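Local coordinates for protein transcriptional regulator (LacI family) (Clostridium acetobutylicum ATCC 824, PDB 3G85) that probably binds a small effector molecule through its periplasmic-binding-protein-like core and so regulates transcription as a LacI-family DNA-binding repressor or activator, at residues Y52-I63 and I74-L85; A118-Y127 and D216-G224. All blocks are in the same frame, centred on the assembly; numbering follows the deposited sequence.

Contact 1 (Y52-I63 and I74-L85)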
loop_
_atom_site.group_PDB
_atom_site.type_symbol
_atom_site.label_atom_id
_atom_site.label_comp_id
_atom_site.label_asym_id
_atom_site.label_seq_id
_atom_site.Cartn_x
_atom_site.Cartn_y
_atom_site.Cartn_z
ATOM N N TYR A 52 -14.527 -5.467 8.712
ATOM C CA TYR A 52 -14.461 -6.470 9.755
ATOM C C TYR A 52 -13.238 -6.237 10.619
ATOM O O TYR A 52 -12.279 -5.584 10.214
ATOM C CB TYR A 52 -14.442 -7.867 9.128
ATOM C CG TYR A 52 -13.163 -8.182 8.403
ATOM C CD1 TYR A 52 -12.978 -7.778 7.077
ATOM C CD2 TYR A 52 -12.142 -8.923 9.022
ATOM C CE1 TYR A 52 -11.769 -8.069 6.409
ATOM C CE2 TYR A 52 -10.951 -9.202 8.368
ATOM C CZ TYR A 52 -10.777 -8.785 7.049
ATOM O OH TYR A 52 -9.598 -9.075 6.354
ATOM N N LYS A 53 -13.265 -6.778 11.831
ATOM C CA LYS A 53 -12.183 -6.564 12.769
ATOM C C LYS A 53 -10.979 -7.425 12.409
ATOM O O LYS A 53 -11.142 -8.553 11.988
ATOM C CB LYS A 53 -12.706 -6.872 14.185
ATOM C CG LYS A 53 -11.761 -6.624 15.321
ATOM C CD LYS A 53 -12.584 -6.824 16.629
ATOM C CE LYS A 53 -11.722 -7.161 17.838
ATOM N NZ LYS A 53 -10.519 -6.265 17.950
ATOM N N THR A 54 -9.774 -6.874 12.538
ATOM C CA THR A 54 -8.542 -7.627 12.278
ATOM C C THR A 54 -8.640 -9.054 12.841
ATOM O O THR A 54 -9.098 -9.242 13.965
ATOM C CB THR A 54 -7.329 -6.929 12.940
ATOM O OG1 THR A 54 -7.207 -5.600 12.414
ATOM C CG2 THR A 54 -6.044 -7.702 12.679
ATOM N N ASP A 55 -8.230 -10.045 12.053
ATOM C CA ASP A 55 -8.251 -11.458 12.468
ATOM C C ASP A 55 -9.630 -12.107 12.561
ATOM O O ASP A 55 -9.749 -13.262 13.021
ATOM C CB ASP A 55 -7.456 -11.674 13.773
ATOM C CG ASP A 55 -5.954 -11.484 13.588
ATOM O OD1 ASP A 55 -5.425 -11.654 12.458
ATOM O OD2 ASP A 55 -5.283 -11.165 14.580
ATOM N N CYS A 56 -10.680 -11.410 12.119
ATOM C CA CYS A 56 -12.007 -11.974 12.230
ATOM C C CYS A 56 -12.642 -12.356 10.889
ATOM O O CYS A 56 -13.836 -12.600 10.829
ATOM C CB CYS A 56 -12.927 -11.026 12.993
ATOM S SG CYS A 56 -12.370 -10.718 14.689
ATOM N N LEU A 57 -11.846 -12.454 9.832
ATOM C CA LEU A 57 -12.420 -12.729 8.519
ATOM C C LEU A 57 -13.146 -14.064 8.571
ATOM O O LEU A 57 -14.262 -14.190 8.067
ATOM C CB LEU A 57 -11.362 -12.753 7.414
ATOM C CG LEU A 57 -11.934 -13.028 6.005
ATOM C CD1 LEU A 57 -12.937 -11.980 5.595
ATOM C CD2 LEU A 57 -10.788 -13.140 4.978
ATOM N N HIS A 58 -12.526 -15.029 9.241
ATOM C CA HIS A 58 -13.089 -16.374 9.364
ATOM C C HIS A 58 -14.522 -16.452 9.908
ATOM O O HIS A 58 -15.235 -17.390 9.588
ATOM C CB HIS A 58 -12.121 -17.295 10.140
ATOM C CG HIS A 58 -12.054 -17.015 11.604
ATOM N ND1 HIS A 58 -11.193 -16.082 12.146
ATOM C CD2 HIS A 58 -12.737 -17.552 12.641
ATOM C CE1 HIS A 58 -11.343 -16.070 13.462
ATOM N NE2 HIS A 58 -12.283 -16.944 13.787
ATOM N N LEU A 59 -14.958 -15.443 10.680
ATOM C CA LEU A 59 -16.306 -15.390 11.261
ATOM C C LEU A 59 -17.358 -14.803 10.334
ATOM O O LEU A 59 -18.545 -14.779 10.684
ATOM C CB LEU A 59 -16.287 -14.543 12.550
ATOM C CG LEU A 59 -15.291 -14.976 13.641
ATOM C CD1 LEU A 59 -15.268 -13.970 14.783
ATOM C CD2 LEU A 59 -15.661 -16.362 14.153
ATOM N N GLU A 60 -16.928 -14.277 9.181
ATOM C CA GLU A 60 -17.819 -13.569 8.281
ATOM C C GLU A 60 -18.720 -14.538 7.530
ATOM O O GLU A 60 -18.237 -15.441 6.846
ATOM C CB GLU A 60 -17.028 -12.722 7.297
ATOM C CG GLU A 60 -16.398 -11.469 7.942
ATOM C CD GLU A 60 -17.457 -10.461 8.387
ATOM O OE1 GLU A 60 -18.495 -10.345 7.703
ATOM O OE2 GLU A 60 -17.265 -9.809 9.432
ATOM N N LYS A 61 -20.015 -14.306 7.631
ATOM C CA LYS A 61 -21.006 -15.177 7.006
ATOM C C LYS A 61 -21.080 -15.079 5.477
ATOM O O LYS A 61 -21.410 -16.054 4.815
ATOM C CB LYS A 61 -22.369 -15.015 7.687
ATOM C CG LYS A 61 -22.449 -15.902 8.971
ATOM C CD LYS A 61 -23.829 -15.872 9.609
ATOM C CE LYS A 61 -23.933 -16.853 10.786
ATOM N NZ LYS A 61 -23.101 -16.380 11.950
ATOM N N GLY A 62 -20.728 -13.922 4.930
ATOM C CA GLY A 62 -20.685 -13.710 3.474
ATOM C C GLY A 62 -19.642 -14.528 2.714
ATOM O O GLY A 62 -19.625 -14.503 1.485
ATOM N N ILE A 63 -18.766 -15.224 3.444
ATOM C CA ILE A 63 -17.826 -16.205 2.858
ATOM C C ILE A 63 -18.121 -17.663 3.273
ATOM O O ILE A 63 -17.339 -18.566 2.965
ATOM C CB ILE A 63 -16.299 -15.853 3.107
ATOM C CG1 ILE A 63 -15.916 -15.940 4.590
ATOM C CG2 ILE A 63 -15.953 -14.482 2.508
ATOM C CD1 ILE A 63 -14.405 -16.113 4.866
ATOM N N ILE A 74 -10.380 -9.565 -0.647
ATOM C CA ILE A 74 -9.922 -9.247 0.709
ATOM C C ILE A 74 -8.828 -8.230 0.613
ATOM O O ILE A 74 -7.771 -8.536 0.071
ATOM C CB ILE A 74 -9.341 -10.447 1.436
ATOM C CG1 ILE A 74 -10.146 -11.727 1.180
ATOM C CG2 ILE A 74 -9.171 -10.081 2.931
ATOM C CD1 ILE A 74 -11.651 -11.680 1.460
ATOM N N ALA A 75 -9.091 -7.025 1.125
ATOM C CA ALA A 75 -8.156 -5.898 0.981
ATOM C C ALA A 75 -6.795 -6.105 1.666
ATOM O O ALA A 75 -5.755 -5.741 1.099
ATOM C CB ALA A 75 -8.815 -4.609 1.455
ATOM N N ASN A 76 -6.801 -6.669 2.884
ATOM C CA ASN A 76 -5.559 -6.889 3.626
ATOM C C ASN A 76 -5.693 -8.081 4.554
ATOM O O ASN A 76 -5.963 -7.905 5.755
ATOM C CB ASN A 76 -5.153 -5.609 4.431
ATOM C CG ASN A 76 -3.874 -5.819 5.257
ATOM O OD1 ASN A 76 -2.886 -6.372 4.754
ATOM N ND2 ASN A 76 -3.897 -5.396 6.530
ATOM N N ILE A 77 -5.558 -9.296 4.011
ATOM C CA ILE A 77 -5.803 -10.481 4.818
ATOM C C ILE A 77 -4.663 -10.654 5.843
ATOM O O ILE A 77 -3.499 -10.408 5.516
ATOM C CB ILE A 77 -6.002 -11.738 3.929
ATOM C CG1 ILE A 77 -6.615 -12.880 4.763
ATOM C CG2 ILE A 77 -4.677 -12.107 3.166
ATOM C CD1 ILE A 77 -7.379 -13.898 3.952
ATOM N N SER A 78 -5.015 -10.974 7.090
ATOM C CA SER A 78 -3.994 -11.237 8.140
ATOM C C SER A 78 -3.447 -12.654 7.986
ATOM O O SER A 78 -4.079 -13.502 7.343
ATOM C CB SER A 78 -4.601 -11.084 9.542
ATOM O OG SER A 78 -5.535 -12.132 9.799
ATOM N N ASN A 79 -2.295 -12.924 8.596
ATOM C CA ASN A 79 -1.741 -14.272 8.621
ATOM C C ASN A 79 -2.708 -15.286 9.226
ATOM O O ASN A 79 -2.920 -16.355 8.664
ATOM C CB ASN A 79 -0.414 -14.288 9.385
ATOM C CG ASN A 79 0.647 -13.499 8.673
ATOM O OD1 ASN A 79 0.605 -13.368 7.443
ATOM N ND2 ASN A 79 1.556 -12.901 9.432
ATOM N N TYR A 80 -3.338 -14.894 10.331
ATOM C CA TYR A 80 -4.328 -15.718 10.988
ATOM C C TYR A 80 -5.491 -16.062 10.038
ATOM O O TYR A 80 -5.857 -17.236 9.865
ATOM C CB TYR A 80 -4.818 -15.024 12.262
ATOM C CG TYR A 80 -5.730 -15.932 13.034
ATOM C CD1 TYR A 80 -5.201 -16.931 13.863
ATOM C CD2 TYR A 80 -7.107 -15.830 12.911
ATOM C CE1 TYR A 80 -6.020 -17.790 14.555
ATOM C CE2 TYR A 80 -7.953 -16.705 13.598
ATOM C CZ TYR A 80 -7.386 -17.683 14.413
ATOM O OH TYR A 80 -8.191 -18.559 15.087
ATOM N N ASP A 81 -6.044 -15.039 9.388
ATOM C CA ASP A 81 -7.166 -15.225 8.461
ATOM C C ASP A 81 -6.791 -16.030 7.220
ATOM O O ASP A 81 -7.585 -16.829 6.709
ATOM C CB ASP A 81 -7.781 -13.871 8.106
ATOM C CG ASP A 81 -8.725 -13.382 9.208
ATOM O OD1 ASP A 81 -9.372 -14.262 9.846
ATOM O OD2 ASP A 81 -8.814 -12.165 9.444
ATOM N N LEU A 82 -5.556 -15.837 6.787
ATOM C CA LEU A 82 -5.024 -16.514 5.611
ATOM C C LEU A 82 -4.865 -18.003 5.860
ATOM O O LEU A 82 -5.187 -18.811 4.995
ATOM C CB LEU A 82 -3.709 -15.857 5.147
ATOM C CG LEU A 82 -3.095 -16.423 3.853
ATOM C CD1 LEU A 82 -4.088 -16.558 2.724
ATOM C CD2 LEU A 82 -1.906 -15.572 3.398
ATOM N N GLU A 83 -4.390 -18.364 7.050
ATOM C CA GLU A 83 -4.322 -19.777 7.443
ATOM C C GLU A 83 -5.702 -20.446 7.375
ATOM O O GLU A 83 -5.815 -21.565 6.867
ATOM C CB GLU A 83 -3.679 -19.954 8.827
ATOM C CG GLU A 83 -3.997 -21.310 9.458
ATOM C CD GLU A 83 -2.941 -21.805 10.384
ATOM O OE1 GLU A 83 -1.959 -21.077 10.625
ATOM O OE2 GLU A 83 -3.101 -22.945 10.881
ATOM N N TYR A 84 -6.742 -19.751 7.847
ATOM C CA TYR A 84 -8.109 -20.238 7.728
ATOM C C TYR A 84 -8.536 -20.416 6.266
ATOM O O TYR A 84 -9.150 -21.441 5.905
ATOM C CB TYR A 84 -9.113 -19.326 8.441
ATOM C CG TYR A 84 -10.540 -19.706 8.112
ATOM C CD1 TYR A 84 -11.150 -20.788 8.740
ATOM C CD2 TYR A 84 -11.274 -18.999 7.147
ATOM C CE1 TYR A 84 -12.461 -21.169 8.424
ATOM C CE2 TYR A 84 -12.574 -19.362 6.820
ATOM C CZ TYR A 84 -13.166 -20.457 7.462
ATOM O OH TYR A 84 -14.460 -20.844 7.146
ATOM N N LEU A 85 -8.246 -19.417 5.433
ATOM C CA LEU A 85 -8.558 -19.533 4.005
ATOM C C LEU A 85 -7.770 -20.661 3.329
ATOM O O LEU A 85 -8.306 -21.369 2.476
ATOM C CB LEU A 85 -8.288 -18.231 3.256
ATOM C CG LEU A 85 -9.267 -17.065 3.223
ATOM C CD1 LEU A 85 -9.034 -16.339 1.913
ATOM C CD2 LEU A 85 -10.703 -17.466 3.334
HETATM O O HOH W 1 -9.104 -6.871 4.596
HETATM O O HOH W 2 -7.810 -10.612 7.795
#

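Contact 2 (A118-Y127 and D216-G224)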
loop_
_atom_site.group_PDB
_atom_site.type_symbol
_atom_site.label_atom_id
_atom_site.label_comp_id
_atom_site.label_asym_id
_atom_site.label_seq_id
_atom_site.Cartn_x
_atom_site.Cartn_y
_atom_site.Cartn_z
ATOM N N ALA A 118 12.676 3.863 -5.028
ATOM C CA ALA A 118 12.919 4.998 -4.121
ATOM C C ALA A 118 14.428 5.113 -3.860
ATOM O O ALA A 118 15.004 6.197 -3.979
ATOM C CB ALA A 118 12.153 4.827 -2.827
ATOM N N SER A 119 15.061 3.985 -3.564
ATOM C CA SER A 119 16.514 3.956 -3.369
ATOM C C SER A 119 17.317 4.420 -4.577
ATOM O O SER A 119 18.239 5.239 -4.437
ATOM C CB SER A 119 16.982 2.573 -2.957
ATOM O OG SER A 119 18.387 2.642 -2.723
ATOM N N LEU A 120 16.972 3.907 -5.759
ATOM C CA LEU A 120 17.684 4.285 -6.987
ATOM C C LEU A 120 17.544 5.758 -7.338
ATOM O O LEU A 120 18.431 6.329 -7.972
ATOM C CB LEU A 120 17.295 3.366 -8.168
ATOM C CG LEU A 120 17.722 1.895 -7.980
ATOM C CD1 LEU A 120 17.160 0.963 -9.062
ATOM C CD2 LEU A 120 19.255 1.721 -7.842
ATOM N N LEU A 121 16.442 6.394 -6.936
ATOM C CA LEU A 121 16.306 7.834 -7.152
ATOM C C LEU A 121 17.379 8.563 -6.328
ATOM O O LEU A 121 18.024 9.513 -6.809
ATOM C CB LEU A 121 14.890 8.323 -6.759
ATOM C CG LEU A 121 14.556 9.811 -6.993
ATOM C CD1 LEU A 121 13.095 10.078 -7.106
ATOM C CD2 LEU A 121 15.128 10.718 -5.915
ATOM N N PHE A 122 17.548 8.139 -5.079
ATOM C CA PHE A 122 18.591 8.704 -4.210
ATOM C C PHE A 122 19.999 8.372 -4.753
ATOM O O PHE A 122 20.886 9.239 -4.745
ATOM C CB PHE A 122 18.456 8.175 -2.774
ATOM C CG PHE A 122 17.208 8.686 -2.042
ATOM C CD1 PHE A 122 16.746 9.984 -2.255
ATOM C CD2 PHE A 122 16.523 7.869 -1.137
ATOM C CE1 PHE A 122 15.601 10.466 -1.582
ATOM C CE2 PHE A 122 15.404 8.357 -0.440
ATOM C CZ PHE A 122 14.957 9.665 -0.669
ATOM N N ALA A 123 20.186 7.120 -5.192
ATOM C CA ALA A 123 21.482 6.653 -5.749
ATOM C C ALA A 123 21.882 7.474 -6.958
ATOM O O ALA A 123 23.058 7.829 -7.119
ATOM C CB ALA A 123 21.406 5.209 -6.124
ATOM N N LYS A 124 20.889 7.764 -7.798
ATOM C CA LYS A 124 21.045 8.520 -9.024
ATOM C C LYS A 124 21.434 9.942 -8.728
ATOM O O LYS A 124 22.071 10.570 -9.556
ATOM C CB LYS A 124 19.727 8.528 -9.778
ATOM C CG LYS A 124 19.813 8.734 -11.251
ATOM C CD LYS A 124 18.604 8.049 -11.902
ATOM C CE LYS A 124 18.700 6.523 -11.722
ATOM N NZ LYS A 124 17.415 5.800 -12.022
ATOM N N LYS A 125 21.027 10.457 -7.562
ATOM C CA LYS A 125 21.400 11.813 -7.107
ATOM C C LYS A 125 22.665 11.826 -6.236
ATOM O O LYS A 125 23.080 12.875 -5.756
ATOM C CB LYS A 125 20.234 12.465 -6.347
ATOM C CG LYS A 125 18.984 12.527 -7.192
ATOM C CD LYS A 125 17.928 13.433 -6.638
ATOM C CE LYS A 125 16.715 13.470 -7.589
ATOM N NZ LYS A 125 15.960 14.738 -7.406
ATOM N N ARG A 126 23.256 10.646 -6.059
ATOM C CA ARG A 126 24.525 10.439 -5.338
ATOM C C ARG A 126 24.491 10.852 -3.874
ATOM O O ARG A 126 25.503 11.307 -3.312
ATOM C CB ARG A 126 25.706 11.094 -6.071
ATOM C CG ARG A 126 25.936 10.545 -7.469
ATOM C CD ARG A 126 26.828 11.465 -8.283
ATOM N NE ARG A 126 28.204 11.513 -7.788
ATOM C CZ ARG A 126 29.054 10.483 -7.772
ATOM N NH1 ARG A 126 28.692 9.264 -8.217
ATOM N NH2 ARG A 126 30.286 10.672 -7.306
ATOM N N TYR A 127 23.331 10.673 -3.243
ATOM C CA TYR A 127 23.248 10.817 -1.797
ATOM C C TYR A 127 24.079 9.740 -1.140
ATOM O O TYR A 127 24.138 8.612 -1.628
ATOM C CB TYR A 127 21.795 10.721 -1.310
ATOM C CG TYR A 127 21.002 11.956 -1.592
ATOM C CD1 TYR A 127 21.179 13.096 -0.826
ATOM C CD2 TYR A 127 20.067 11.984 -2.627
ATOM C CE1 TYR A 127 20.454 14.235 -1.079
ATOM C CE2 TYR A 127 19.333 13.120 -2.891
ATOM C CZ TYR A 127 19.539 14.244 -2.115
ATOM O OH TYR A 127 18.828 15.377 -2.350
ATOM N N ASP A 216 16.557 20.732 -0.968
ATOM C CA ASP A 216 17.960 21.166 -0.780
ATOM C C ASP A 216 18.654 20.670 0.485
ATOM O O ASP A 216 19.789 20.195 0.419
ATOM C CB ASP A 216 18.094 22.689 -0.902
ATOM C CG ASP A 216 17.749 23.200 -2.291
ATOM O OD1 ASP A 216 17.976 22.485 -3.291
ATOM O OD2 ASP A 216 17.242 24.338 -2.391
ATOM N N ASP A 217 17.995 20.799 1.631
ATOM C CA ASP A 217 18.510 20.225 2.876
ATOM C C ASP A 217 18.097 18.767 3.068
ATOM O O ASP A 217 18.879 17.967 3.557
ATOM C CB ASP A 217 18.048 21.056 4.067
ATOM C CG ASP A 217 18.525 22.500 3.990
ATOM O OD1 ASP A 217 19.597 22.732 3.379
ATOM O OD2 ASP A 217 17.830 23.398 4.536
ATOM N N ILE A 218 16.855 18.436 2.701
ATOM C CA ILE A 218 16.325 17.062 2.808
ATOM C C ILE A 218 15.464 16.748 1.593
ATOM O O ILE A 218 14.584 17.546 1.227
ATOM C CB ILE A 218 15.476 16.837 4.100
ATOM C CG1 ILE A 218 16.342 17.006 5.349
ATOM C CG2 ILE A 218 14.835 15.418 4.111
ATOM C CD1 ILE A 218 15.625 16.762 6.643
ATOM N N GLU A 219 15.712 15.599 0.963
ATOM C CA GLU A 219 14.863 15.157 -0.149
ATOM C C GLU A 219 14.016 13.952 0.288
ATOM O O GLU A 219 14.520 13.050 0.921
ATOM C CB GLU A 219 15.695 14.809 -1.371
ATOM C CG GLU A 219 14.844 14.775 -2.615
ATOM C CD GLU A 219 15.632 14.746 -3.910
ATOM O OE1 GLU A 219 16.812 15.191 -3.943
ATOM O OE2 GLU A 219 15.054 14.261 -4.905
ATOM N N ILE A 220 12.724 13.967 -0.032
ATOM C CA ILE A 220 11.819 12.918 0.460
ATOM C C ILE A 220 11.276 12.093 -0.693
ATOM O O ILE A 220 10.954 12.631 -1.739
ATOM C CB ILE A 220 10.612 13.550 1.219
ATOM C CG1 ILE A 220 11.130 14.409 2.373
ATOM C CG2 ILE A 220 9.626 12.431 1.694
ATOM C CD1 ILE A 220 10.085 15.382 3.018
ATOM N N VAL A 221 11.156 10.794 -0.489
ATOM C CA VAL A 221 10.385 9.930 -1.387
ATOM C C VAL A 221 9.462 9.161 -0.465
ATOM O O VAL A 221 9.880 8.699 0.595
ATOM C CB VAL A 221 11.236 8.933 -2.186
ATOM C CG1 VAL A 221 10.333 7.957 -3.008
ATOM C CG2 VAL A 221 12.154 9.705 -3.145
ATOM N N ALA A 222 8.195 9.062 -0.840
ATOM C CA ALA A 222 7.244 8.368 0.028
ATOM C C ALA A 222 6.521 7.316 -0.775
ATOM O O ALA A 222 6.384 7.444 -1.973
ATOM C CB ALA A 222 6.245 9.339 0.583
ATOM N N ILE A 223 6.031 6.285 -0.095
ATOM C CA ILE A 223 5.146 5.293 -0.726
ATOM C C ILE A 223 3.729 5.879 -0.765
ATOM O O ILE A 223 3.198 6.318 0.263
ATOM C CB ILE A 223 5.143 3.953 0.042
ATOM C CG1 ILE A 223 6.556 3.317 0.073
ATOM C CG2 ILE A 223 4.059 2.987 -0.525
ATOM C CD1 ILE A 223 7.056 2.900 -1.338
ATOM N N GLY A 224 3.132 5.899 -1.947
ATOM C CA GLY A 224 1.812 6.531 -2.109
ATOM C C GLY A 224 0.699 5.563 -1.791
ATOM O O GLY A 224 0.514 4.563 -2.491
HETATM O O HOH W 3 19.218 17.250 0.053
#

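Contact 1 (Y52-I63 and I74-L85)
CB of His-58 sits over one face of the Tyr-84 ring, 3.7 Å from its centroid and 19° off the normal, a CH-pi contact; Ile-63 CD1 comes to that ring's edge. The His-58 imidazole rests one face on its neighbour Leu-59 and turns an edge to the carboxylate of Asp-81. Its CE1 meets Tyr-80 CE2 at 3.5 Å, and the three rings form an aromatic cluster at the outer side of the contact. Tyr-52 lies deeper, with Leu-57 CD1 over one face and Asp-81 OD2 near its edge.

Asp-81, in the first turn of helix 79-87, suits its place because a carboxylate can collect several N-H groups of the 3-10 segment 57-59. Leu-57 N donates to Asp-81 OD2 (3.1 Å) from 40° above the carboxylate plane, while OD1 takes two weak bonds, from His-58 N and ND1. With its CG between the backbone N and the carbonyl carbon (chi1 73°), the imidazole folds back far enough for ND1 to join in. A water bound to Tyr-52 OH and Ser-78 N also donates to Asp-81 OD2. Ser-78 is the N-cap: its OG accepts from Asp-81 N at 3.0 Å and donates to Asp-55 OD1 at 2.7 Å, met nearly end-on to the C-O bond. On the buried side of these polar groups Leu-57 reaches CD2 to Ile-77 CD1 (3.6 Å) and Ile-74 CD1 (3.9 Å), joining the loop after strand 46-52 to the end of strand 71-74 and the loop that follows it in the N-terminal lobe.

The buried carboxylate of Asp-81 is thus supplied with donors by loop and water, and more weakly by the imidazole; the nearby helix N terminus would probably stabilise its negative charge and may partly offset any repulsion from Asp-55 OD1, 4.6 Å from Asp-81 OD2.

Contact 2 (A118-Y127 and D216-G224)
Val-221 pushes its forked side chain into a hollow on helix 118-124 bounded by Ala-118, Leu-121 and Phe-122. Val-221 CG1, anti to the backbone N (chi1 174°), meets Ala-118 CB at 3.6 Å; the small alanine lets the strand come close here, with the CA atoms of the pair 6.2 Å apart. The other prong, Val-221 CG2, fits between Phe-122 CZ (3.7 Å) and Leu-121 CD1 (4.1 Å). The Phe-122 ring and the valine pass alongside each other, pointing opposite ways, and the far end of the ring comes down on the strand backbone, with Phe-122 CE1 3.8 Å from Glu-219 O. Helix and strand run nearly antiparallel, at 165°, their axes 9.3 Å apart at closest approach: the helix belongs to one outer layer and the strand to the central sheet of the alpha/beta/alpha sandwich of the C-terminal lobe, as in type I periplasmic binding proteins. The sheet's other side is covered by helix 197-209, on which Ile-220 and Ala-222 pack. Toward the lobe's surface Glu-219 stands up from the strand as a second bump, extended beyond CG, and enters the recess between Lys-125 and Tyr-127, the residues on either side of Arg-126 in the Schellman motif that ends the helix. Lys-125 NZ forms a salt bridge with Glu-219 OE2 (2.7 Å) on the syn side, and Tyr-127 OH donates to Glu-219 OE1 (2.6 Å) on the anti side, its ring turned 80° from the carboxylate plane.

How the contacts relate
From the N terminus, the chain first lays down strands of the N-terminal sheet, and contact 1 closes a short loop: only ten residues separate 52-63 from 74-85, among them most of strand 71-74. The chain then crosses into the second lobe after strand 105-109, and contact 2 closes a far longer excursion of 88 residues, through which strands 131-134 and 191-194 are built before 219-224 returns beside helix 111-124. The two contacts follow in series and neither nest nor cross. Their centres lie about 36 Å apart on opposite sides of the chain's centre, so each joins parts of a single lobe, while the lobes are connected where the chain passes between them.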